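Local atomic coordinates of isoflavone reductase (Medicago sativa, PDB entry 2GAS), a protein that catalyses the NADPH-dependent reduction of achiral isoflavones to chiral isoflavanones on the way to the alfalfa phytoalexin (-)-medicarpin. Residues A[214-219]-A[294-299]; A[151-156]-A[185-190]; A[2-7]-A[76-81]. One frame throughout, in Å; residues are numbered along the deposited sequence.

Interaction 1 (A[214-219]-A[294-299])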
loop_
_atom_site.group_PDB
_atom_site.type_symbol
_atom_site.label_atom_id
_atom_site.label_comp_id
_atom_site.label_asym_id
_atom_site.label_seq_id
_atom_site.Cartn_x
_atom_site.Cartn_y
_atom_site.Cartn_z
ATOM N N ILE A 214 7.177 3.827 -5.523
ATOM C CA ILE A 214 7.959 2.601 -5.512
ATOM C C ILE A 214 7.798 1.876 -6.848
ATOM O O ILE A 214 6.761 1.274 -7.119
ATOM C CB ILE A 214 7.506 1.639 -4.382
ATOM C CG1 ILE A 214 7.412 2.384 -3.047
ATOM C CG2 ILE A 214 8.481 0.463 -4.280
ATOM C CD1 ILE A 214 8.724 2.842 -2.495
ATOM N N ARG A 215 8.811 1.981 -7.699
ATOM C CA ARG A 215 8.835 1.292 -8.989
ATOM C C ARG A 215 10.244 0.706 -9.019
ATOM O O ARG A 215 11.172 1.345 -9.504
ATOM C CB ARG A 215 8.654 2.261 -10.166
ATOM C CG ARG A 215 7.207 2.583 -10.542
ATOM C CD ARG A 215 6.758 3.933 -10.010
ATOM N NE ARG A 215 7.546 5.059 -10.521
ATOM C CZ ARG A 215 7.276 5.746 -11.632
ATOM N NH1 ARG A 215 6.230 5.435 -12.387
ATOM N NH2 ARG A 215 8.038 6.779 -11.967
ATOM N N LEU A 216 10.395 -0.499 -8.476
ATOM C CA LEU A 216 11.701 -1.156 -8.401
ATOM C C LEU A 216 12.075 -1.821 -9.731
ATOM O O LEU A 216 11.333 -2.638 -10.264
ATOM C CB LEU A 216 11.680 -2.167 -7.253
ATOM C CG LEU A 216 11.179 -1.572 -5.925
ATOM C CD1 LEU A 216 10.883 -2.679 -4.935
ATOM C CD2 LEU A 216 12.213 -0.602 -5.362
ATOM N N PRO A 217 13.251 -1.477 -10.276
ATOM C CA PRO A 217 13.752 -2.005 -11.549
ATOM C C PRO A 217 13.470 -3.467 -11.896
ATOM O O PRO A 217 12.868 -3.749 -12.929
ATOM C CB PRO A 217 15.243 -1.694 -11.477
ATOM C CG PRO A 217 15.240 -0.373 -10.781
ATOM C CD PRO A 217 14.267 -0.619 -9.640
ATOM N N LYS A 218 13.896 -4.394 -11.047
ATOM C CA LYS A 218 13.687 -5.808 -11.334
ATOM C C LYS A 218 12.254 -6.277 -11.133
ATOM O O LYS A 218 11.915 -7.410 -11.483
ATOM C CB LYS A 218 14.635 -6.666 -10.492
ATOM C CG LYS A 218 16.089 -6.566 -10.940
ATOM C CD LYS A 218 17.014 -7.422 -10.084
ATOM C CE LYS A 218 17.105 -6.891 -8.662
ATOM N NZ LYS A 218 18.048 -7.690 -7.824
ATOM N N ASN A 219 11.415 -5.401 -10.581
ATOM C CA ASN A 219 10.009 -5.727 -10.331
ATOM C C ASN A 219 9.072 -4.897 -11.197
ATOM O O ASN A 219 7.860 -4.906 -10.989
ATOM C CB ASN A 219 9.665 -5.500 -8.855
ATOM C CG ASN A 219 10.384 -6.464 -7.933
ATOM O OD1 ASN A 219 11.161 -7.307 -8.380
ATOM N ND2 ASN A 219 10.127 -6.344 -6.635
ATOM N N VAL A 294 18.451 0.009 -0.384
ATOM C CA VAL A 294 17.482 -0.960 0.114
ATOM C C VAL A 294 17.459 -2.195 -0.788
ATOM O O VAL A 294 17.148 -2.097 -1.973
ATOM C CB VAL A 294 16.065 -0.348 0.196
ATOM C CG1 VAL A 294 15.059 -1.407 0.632
ATOM C CG2 VAL A 294 16.066 0.811 1.182
ATOM N N THR A 295 17.810 -3.352 -0.231
ATOM C CA THR A 295 17.827 -4.590 -1.007
ATOM C C THR A 295 16.438 -5.220 -1.005
ATOM O O THR A 295 16.069 -5.945 -0.083
ATOM C CB THR A 295 18.833 -5.604 -0.438
ATOM O OG1 THR A 295 20.093 -4.957 -0.217
ATOM C CG2 THR A 295 19.040 -6.748 -1.423
ATOM N N TYR A 296 15.678 -4.957 -2.058
ATOM C CA TYR A 296 14.318 -5.468 -2.147
ATOM C C TYR A 296 14.192 -6.895 -2.665
ATOM O O TYR A 296 15.057 -7.391 -3.389
ATOM C CB TYR A 296 13.474 -4.538 -3.025
ATOM C CG TYR A 296 13.958 -4.401 -4.455
ATOM C CD1 TYR A 296 14.906 -3.438 -4.811
ATOM C CD2 TYR A 296 13.454 -5.226 -5.456
ATOM C CE1 TYR A 296 15.332 -3.303 -6.132
ATOM C CE2 TYR A 296 13.875 -5.100 -6.775
ATOM C CZ TYR A 296 14.810 -4.138 -7.107
ATOM O OH TYR A 296 15.210 -4.013 -8.412
ATOM N N THR A 297 13.102 -7.547 -2.274
ATOM C CA THR A 297 12.804 -8.904 -2.715
ATOM C C THR A 297 12.289 -8.796 -4.148
ATOM O O THR A 297 11.379 -8.018 -4.431
ATOM C CB THR A 297 11.715 -9.550 -1.832
ATOM O OG1 THR A 297 12.230 -9.754 -0.510
ATOM C CG2 THR A 297 11.275 -10.884 -2.414
ATOM N N THR A 298 12.874 -9.562 -5.060
ATOM C CA THR A 298 12.445 -9.497 -6.451
ATOM C C THR A 298 11.175 -10.305 -6.702
ATOM O O THR A 298 10.804 -11.172 -5.914
ATOM C CB THR A 298 13.545 -10.011 -7.396
ATOM O OG1 THR A 298 13.786 -11.397 -7.130
ATOM C CG2 THR A 298 14.834 -9.227 -7.183
ATOM N N ALA A 299 10.502 -10.010 -7.807
ATOM C CA ALA A 299 9.294 -10.744 -8.151
ATOM C C ALA A 299 9.701 -12.204 -8.340
ATOM O O ALA A 299 8.964 -13.121 -7.981
ATOM C CB ALA A 299 8.697 -10.192 -9.431
HETATM O O HOH W 1 17.065 -6.656 -5.320
#
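Leu216 sits over one face of the Tyr296 ring: its CB lies 3.7 Å from the ring centroid, almost straight above it in a CH-pi contact, and Leu216 CD1 reaches back to Tyr296 CG at 3.6 Å. With CG between the backbone N and the carbonyl carbon (chi1 61°), the ring extends toward 214-219. There its OH takes the backbone N-H of Lys218, N to OH 3.0 Å and close to straight at 167°.

Asn219 is the buried polar piece. Its amide stands 82° to the tyrosine ring; ND2 gives a hydrogen bond to Thr297 O at 3.0 Å, in the amide plane, and a second to Tyr188 O, while OD1 accepts from Ala299 N at 2.8 Å, the donor lying above the carbonyl plane.

The other side is looser and wetter. The Lys218 chain, bent at chi3, runs past the tyrosine hydroxyl to CG2 of Thr298, and a water over the second ring face links its NZ to Tyr296 O. Thr298, with OG1 bonded to Glu301 N, is the N-cap of helix 299-303; the contact docks the 3-10 turn ahead of strand 220-222 on that capped helix start.

Interaction 2 (A[151-156]-A[185-190]); sequences CCHAFT and KGAYVT
Ala154 and Phe155 pair in parallel with Tyr188 and Val189, and the backbone does most of the work. Ala154 N bonds to Ala187 O at 3.0 Å, Ala154 O accepts Val189 N at 3.1 Å, and Thr156 N reaches Val189 O at 2.9 Å. In the last the donor lies 45° above the carbonyl plane, just where 151-156 turns out of the strand toward helix 156-160. Two CA-H...O contacts, from Tyr188 CA to Ala154 O and from Phe155 CA to Val189 O, supplement the ladder.

Among the apolar contacts, Ala154 CB touches Tyr188 CD2 at 3.8 Å. Val189 places CG1 between its backbone N and carbonyl carbon (chi1 60°), and that methyl meets Cys152 CB at 4.1 Å; Val189 CG1 also lies 3.3 Å from Cys152 O. His153 packs its CB near Ala187 CB. Thr156 and Thr190 lie side by side, Thr156 OG1 packing against Thr190 CA at 3.1 Å and against its CG2.

The polar ends look outward: His153 sends NE2 to Tyr277 OH, and Thr190 turns OG1 to Asp193 N, capping helix 191-202.

Phe155 rests on Ile14, part of the NADP(+)-binding glycine-rich loop inferred for this enzyme. Strand 154-155 is the outer, parallel strand of the small mixed sheet, next to the inferred cofactor loop of this NmrA-type reductase.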
loop_
_atom_site.group_PDB
_atom_site.type_symbol
_atom_site.label_atom_id
_atom_site.label_comp_id
_atom_site.label_asym_id
_atom_site.label_seq_id
_atom_site.Cartn_x
_atom_site.Cartn_y
_atom_site.Cartn_z
ATOM N N CYS A 151 3.166 5.779 -2.466
ATOM C CA CYS A 151 2.547 5.089 -3.592
ATOM C C CYS A 151 3.393 3.873 -3.949
ATOM O O CYS A 151 4.334 3.963 -4.743
ATOM C CB CYS A 151 2.442 6.055 -4.774
ATOM S SG CYS A 151 1.603 7.607 -4.331
ATOM N N CYS A 152 3.047 2.737 -3.351
ATOM C CA CYS A 152 3.796 1.495 -3.555
ATOM C C CYS A 152 3.253 0.605 -4.657
ATOM O O CYS A 152 3.784 -0.478 -4.905
ATOM C CB CYS A 152 3.845 0.700 -2.251
ATOM S SG CYS A 152 2.210 0.237 -1.622
ATOM N N HIS A 153 2.182 1.046 -5.303
ATOM C CA HIS A 153 1.580 0.281 -6.376
ATOM C C HIS A 153 1.132 -1.134 -6.003
ATOM O O HIS A 153 0.449 -1.307 -4.996
ATOM C CB HIS A 153 2.514 0.306 -7.590
ATOM C CG HIS A 153 2.580 1.656 -8.235
ATOM N ND1 HIS A 153 1.512 2.197 -8.917
ATOM C CD2 HIS A 153 3.524 2.625 -8.186
ATOM C CE1 HIS A 153 1.791 3.443 -9.254
ATOM N NE2 HIS A 153 3.006 3.728 -8.821
ATOM N N ALA A 154 1.533 -2.146 -6.769
ATOM C CA ALA A 154 1.052 -3.504 -6.529
ATOM C C ALA A 154 1.755 -4.402 -5.516
ATOM O O ALA A 154 2.875 -4.850 -5.741
ATOM C CB ALA A 154 0.949 -4.241 -7.869
ATOM N N PHE A 155 1.072 -4.682 -4.410
ATOM C CA PHE A 155 1.616 -5.565 -3.378
ATOM C C PHE A 155 1.706 -6.969 -3.963
ATOM O O PHE A 155 0.766 -7.436 -4.606
ATOM C CB PHE A 155 0.685 -5.630 -2.168
ATOM C CG PHE A 155 0.751 -4.433 -1.277
ATOM C CD1 PHE A 155 1.850 -4.227 -0.450
ATOM C CD2 PHE A 155 -0.297 -3.521 -1.240
ATOM C CE1 PHE A 155 1.902 -3.130 0.404
ATOM C CE2 PHE A 155 -0.253 -2.422 -0.388
ATOM C CZ PHE A 155 0.848 -2.227 0.434
ATOM N N THR A 156 2.818 -7.653 -3.716
ATOM C CA THR A 156 2.983 -9.008 -4.226
ATOM C C THR A 156 1.916 -9.950 -3.680
ATOM O O THR A 156 1.362 -10.765 -4.418
ATOM C CB THR A 156 4.366 -9.577 -3.859
ATOM O OG1 THR A 156 4.615 -9.360 -2.464
ATOM C CG2 THR A 156 5.456 -8.909 -4.686
ATOM N N LYS A 185 3.687 -2.180 -18.385
ATOM C CA LYS A 185 4.445 -2.324 -17.150
ATOM C C LYS A 185 3.631 -2.158 -15.871
ATOM O O LYS A 185 2.771 -1.283 -15.766
ATOM C CB LYS A 185 5.607 -1.326 -17.129
ATOM C CG LYS A 185 6.732 -1.634 -18.107
ATOM C CD LYS A 185 7.597 -2.784 -17.625
ATOM C CE LYS A 185 8.796 -2.989 -18.549
ATOM N NZ LYS A 185 9.713 -4.058 -18.070
ATOM N N GLY A 186 3.922 -3.024 -14.905
ATOM C CA GLY A 186 3.286 -2.974 -13.599
ATOM C C GLY A 186 4.433 -2.910 -12.607
ATOM O O GLY A 186 5.547 -3.299 -12.954
ATOM N N ALA A 187 4.186 -2.419 -11.393
ATOM C CA ALA A 187 5.239 -2.323 -10.374
ATOM C C ALA A 187 4.839 -3.159 -9.162
ATOM O O ALA A 187 3.780 -2.938 -8.578
ATOM C CB ALA A 187 5.449 -0.859 -9.973
ATOM N N TYR A 188 5.685 -4.123 -8.796
ATOM C CA TYR A 188 5.412 -5.021 -7.678
ATOM C C TYR A 188 6.400 -4.884 -6.525
ATOM O O TYR A 188 7.587 -4.659 -6.737
ATOM C CB TYR A 188 5.415 -6.473 -8.166
ATOM C CG TYR A 188 4.445 -6.727 -9.291
ATOM C CD1 TYR A 188 4.833 -6.555 -10.620
ATOM C CD2 TYR A 188 3.127 -7.092 -9.029
ATOM C CE1 TYR A 188 3.930 -6.740 -11.664
ATOM C CE2 TYR A 188 2.211 -7.277 -10.068
ATOM C CZ TYR A 188 2.621 -7.099 -11.380
ATOM O OH TYR A 188 1.715 -7.265 -12.412
ATOM N N VAL A 189 5.897 -5.046 -5.306
ATOM C CA VAL A 189 6.725 -4.930 -4.110
ATOM C C VAL A 189 6.098 -5.747 -2.981
ATOM O O VAL A 189 4.871 -5.799 -2.853
ATOM C CB VAL A 189 6.855 -3.434 -3.690
ATOM C CG1 VAL A 189 5.479 -2.850 -3.393
ATOM C CG2 VAL A 189 7.766 -3.294 -2.481
ATOM N N THR A 190 6.925 -6.397 -2.167
ATOM C CA THR A 190 6.385 -7.193 -1.069
ATOM C C THR A 190 5.902 -6.278 0.051
ATOM O O THR A 190 6.343 -5.136 0.160
ATOM C CB THR A 190 7.432 -8.167 -0.479
ATOM O OG1 THR A 190 8.462 -7.422 0.186
ATOM C CG2 THR A 190 8.059 -9.007 -1.581
#

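Interaction 3 (A[2-7]-A[76-81]); sequences ENKILI and QVDIVI
Lys4 is gripped from several sides by 76-81. Lys4 N bonds Asp78 OD1 at 2.9 Å, nearly straight, and the oxygen accepts through its anti lone pair. Lys4 O takes two donors, Asp78 N at 2.9 Å and Ile79 N at 3.0 Å, while the side chain, bent at chi3 (-66°), curls over so that NZ meets Gln76 O at 2.9 Å from above the carbonyl plane. A water on NZ makes only a weak link to Val77 O.

Beyond this polar knot the strands run as a regular parallel pair, their axes 4.8 Å apart at closest. Leu6 N bonds to Ile79 O at 2.8 Å and Leu6 O receives Ile81 N. Ile5, Ile7, Ile79 and Ile81 share one face. Ile7 and Ile81 point the same way, and the bend at chi2 (-53°) folds Ile7 CD1 back to within 3.3 Å of Ile81 CB, tighter than a usual carbon contact. Ile5 CG2 meets Ile81 CD1 on the same face. Leu6 and Val80 point to the other; there Leu6 CB meets Val77 CG2, just ahead of the strand, at 3.7 Å, the two side chains at about a right angle.

Outward, the isoleucine face receives helix 15-25, with Ile18 touching both Ile7 and Ile81. Between strands 29-33 and 107-109, strand 5-8 is central and 79-82 its inner neighbour in the five-stranded parallel Rossmann sheet.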
loop_
_atom_site.group_PDB
_atom_site.type_symbol
_atom_site.label_atom_id
_atom_site.label_comp_id
_atom_site.label_asym_id
_atom_site.label_seq_id
_atom_site.Cartn_x
_atom_site.Cartn_y
_atom_site.Cartn_z
ATOM N N GLU A 2 15.552 9.783 15.744
ATOM C CA GLU A 2 14.968 10.556 16.836
ATOM C C GLU A 2 13.451 10.668 16.675
ATOM O O GLU A 2 12.729 10.894 17.648
ATOM C CB GLU A 2 15.579 11.964 16.883
ATOM C CG GLU A 2 17.009 12.028 17.410
ATOM C CD GLU A 2 17.555 13.451 17.463
ATOM O OE1 GLU A 2 16.843 14.348 17.963
ATOM O OE2 GLU A 2 18.701 13.671 17.015
ATOM N N ASN A 3 12.972 10.504 15.447
ATOM C CA ASN A 3 11.542 10.610 15.173
ATOM C C ASN A 3 10.713 9.512 15.826
ATOM O O ASN A 3 10.972 8.322 15.630
ATOM C CB ASN A 3 11.274 10.582 13.663
ATOM C CG ASN A 3 11.894 11.753 12.935
ATOM O OD1 ASN A 3 11.576 12.910 13.210
ATOM N ND2 ASN A 3 12.785 11.458 11.994
ATOM N N LYS A 4 9.715 9.922 16.604
ATOM C CA LYS A 4 8.810 8.986 17.254
ATOM C C LYS A 4 7.703 8.747 16.235
ATOM O O LYS A 4 7.033 9.687 15.816
ATOM C CB LYS A 4 8.245 9.600 18.537
ATOM C CG LYS A 4 9.304 9.786 19.624
ATOM C CD LYS A 4 8.738 10.468 20.863
ATOM C CE LYS A 4 8.313 11.897 20.566
ATOM N NZ LYS A 4 7.849 12.608 21.794
ATOM N N ILE A 5 7.530 7.489 15.838
ATOM C CA ILE A 5 6.547 7.120 14.823
ATOM C C ILE A 5 5.343 6.347 15.367
ATOM O O ILE A 5 5.496 5.303 16.006
ATOM C CB ILE A 5 7.230 6.270 13.715
ATOM C CG1 ILE A 5 8.407 7.050 13.121
ATOM C CG2 ILE A 5 6.221 5.908 12.611
ATOM C CD1 ILE A 5 9.211 6.279 12.091
ATOM N N LEU A 6 4.147 6.868 15.094
ATOM C CA LEU A 6 2.900 6.244 15.527
ATOM C C LEU A 6 2.215 5.598 14.330
ATOM O O LEU A 6 1.988 6.252 13.308
ATOM C CB LEU A 6 1.957 7.294 16.125
ATOM C CG LEU A 6 0.541 6.810 16.457
ATOM C CD1 LEU A 6 0.597 5.717 17.520
ATOM C CD2 LEU A 6 -0.296 7.988 16.942
ATOM N N ILE A 7 1.881 4.322 14.469
ATOM C CA ILE A 7 1.217 3.588 13.401
ATOM C C ILE A 7 -0.236 3.297 13.746
ATOM O O ILE A 7 -0.526 2.640 14.750
ATOM C CB ILE A 7 1.916 2.232 13.120
ATOM C CG1 ILE A 7 3.360 2.468 12.673
ATOM C CG2 ILE A 7 1.128 1.438 12.077
ATOM C CD1 ILE A 7 3.485 3.417 11.513
ATOM N N GLN A 76 2.143 12.685 21.623
ATOM C CA GLN A 76 3.323 11.979 22.108
ATOM C C GLN A 76 4.319 11.571 21.024
ATOM O O GLN A 76 5.398 11.076 21.335
ATOM C CB GLN A 76 2.893 10.731 22.882
ATOM C CG GLN A 76 2.033 11.023 24.096
ATOM C CD GLN A 76 1.499 9.760 24.742
ATOM O OE1 GLN A 76 2.257 8.951 25.280
ATOM N NE2 GLN A 76 0.186 9.581 24.686
ATOM N N VAL A 77 3.966 11.788 19.761
ATOM C CA VAL A 77 4.837 11.394 18.661
ATOM C C VAL A 77 5.157 12.521 17.683
ATOM O O VAL A 77 4.671 13.642 17.827
ATOM C CB VAL A 77 4.211 10.222 17.879
ATOM C CG1 VAL A 77 3.962 9.048 18.818
ATOM C CG2 VAL A 77 2.902 10.673 17.232
ATOM N N ASP A 78 5.980 12.202 16.689
ATOM C CA ASP A 78 6.398 13.159 15.668
ATOM C C ASP A 78 5.790 12.855 14.299
ATOM O O ASP A 78 5.428 13.762 13.555
ATOM C CB ASP A 78 7.921 13.136 15.522
ATOM C CG ASP A 78 8.638 13.507 16.801
ATOM O OD1 ASP A 78 9.446 12.689 17.294
ATOM O OD2 ASP A 78 8.395 14.619 17.302
ATOM N N ILE A 79 5.695 11.571 13.971
ATOM C CA ILE A 79 5.173 11.128 12.682
ATOM C C ILE A 79 3.985 10.193 12.858
ATOM O O ILE A 79 4.006 9.294 13.698
ATOM C CB ILE A 79 6.284 10.409 11.881
ATOM C CG1 ILE A 79 7.462 11.371 11.683
ATOM C CG2 ILE A 79 5.744 9.931 10.529
ATOM C CD1 ILE A 79 8.673 10.742 11.029
ATOM N N VAL A 80 2.946 10.421 12.063
ATOM C CA VAL A 80 1.734 9.617 12.129
ATOM C C VAL A 80 1.526 8.913 10.793
ATOM O O VAL A 80 1.501 9.552 9.740
ATOM C CB VAL A 80 0.507 10.504 12.435
ATOM C CG1 VAL A 80 -0.752 9.658 12.465
ATOM C CG2 VAL A 80 0.701 11.226 13.760
ATOM N N ILE A 81 1.393 7.594 10.845
ATOM C CA ILE A 81 1.189 6.795 9.643
ATOM C C ILE A 81 -0.139 6.057 9.710
ATOM O O ILE A 81 -0.356 5.250 10.611
ATOM C CB ILE A 81 2.312 5.755 9.473
ATOM C CG1 ILE A 81 3.663 6.472 9.385
ATOM C CG2 ILE A 81 2.058 4.910 8.227
ATOM C CD1 ILE A 81 4.864 5.543 9.296
HETATM O O HOH W 2 5.897 14.553 20.699
#

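Overall arrangement
Interactions 1 and 2 adjoin, their centres 9 Å apart: Ile214 N probably bonds to Cys151 O, and Thr297 packs on Thr190. Both involve the mixed sheet, interaction 2 within its parallel strands and interaction 1 at the approach to strand 220-222. Interaction 3 stands about 25 Å from interaction 2, centre to centre, in the separate Rossmann sheet. All touching residues of interaction 2 are buried, whereas the other two are partly buried. Interaction 2 is tied by backbone bonds; interaction 3 adds side chain to backbone bonds at its outer end; in interaction 1 every bond across uses a side chain. A lysine-bound water bridges in 1, and only weakly in 3. Interactions 2 and 3 both come near the inferred NADP(+)-binding loop; interaction 1 lies away from it.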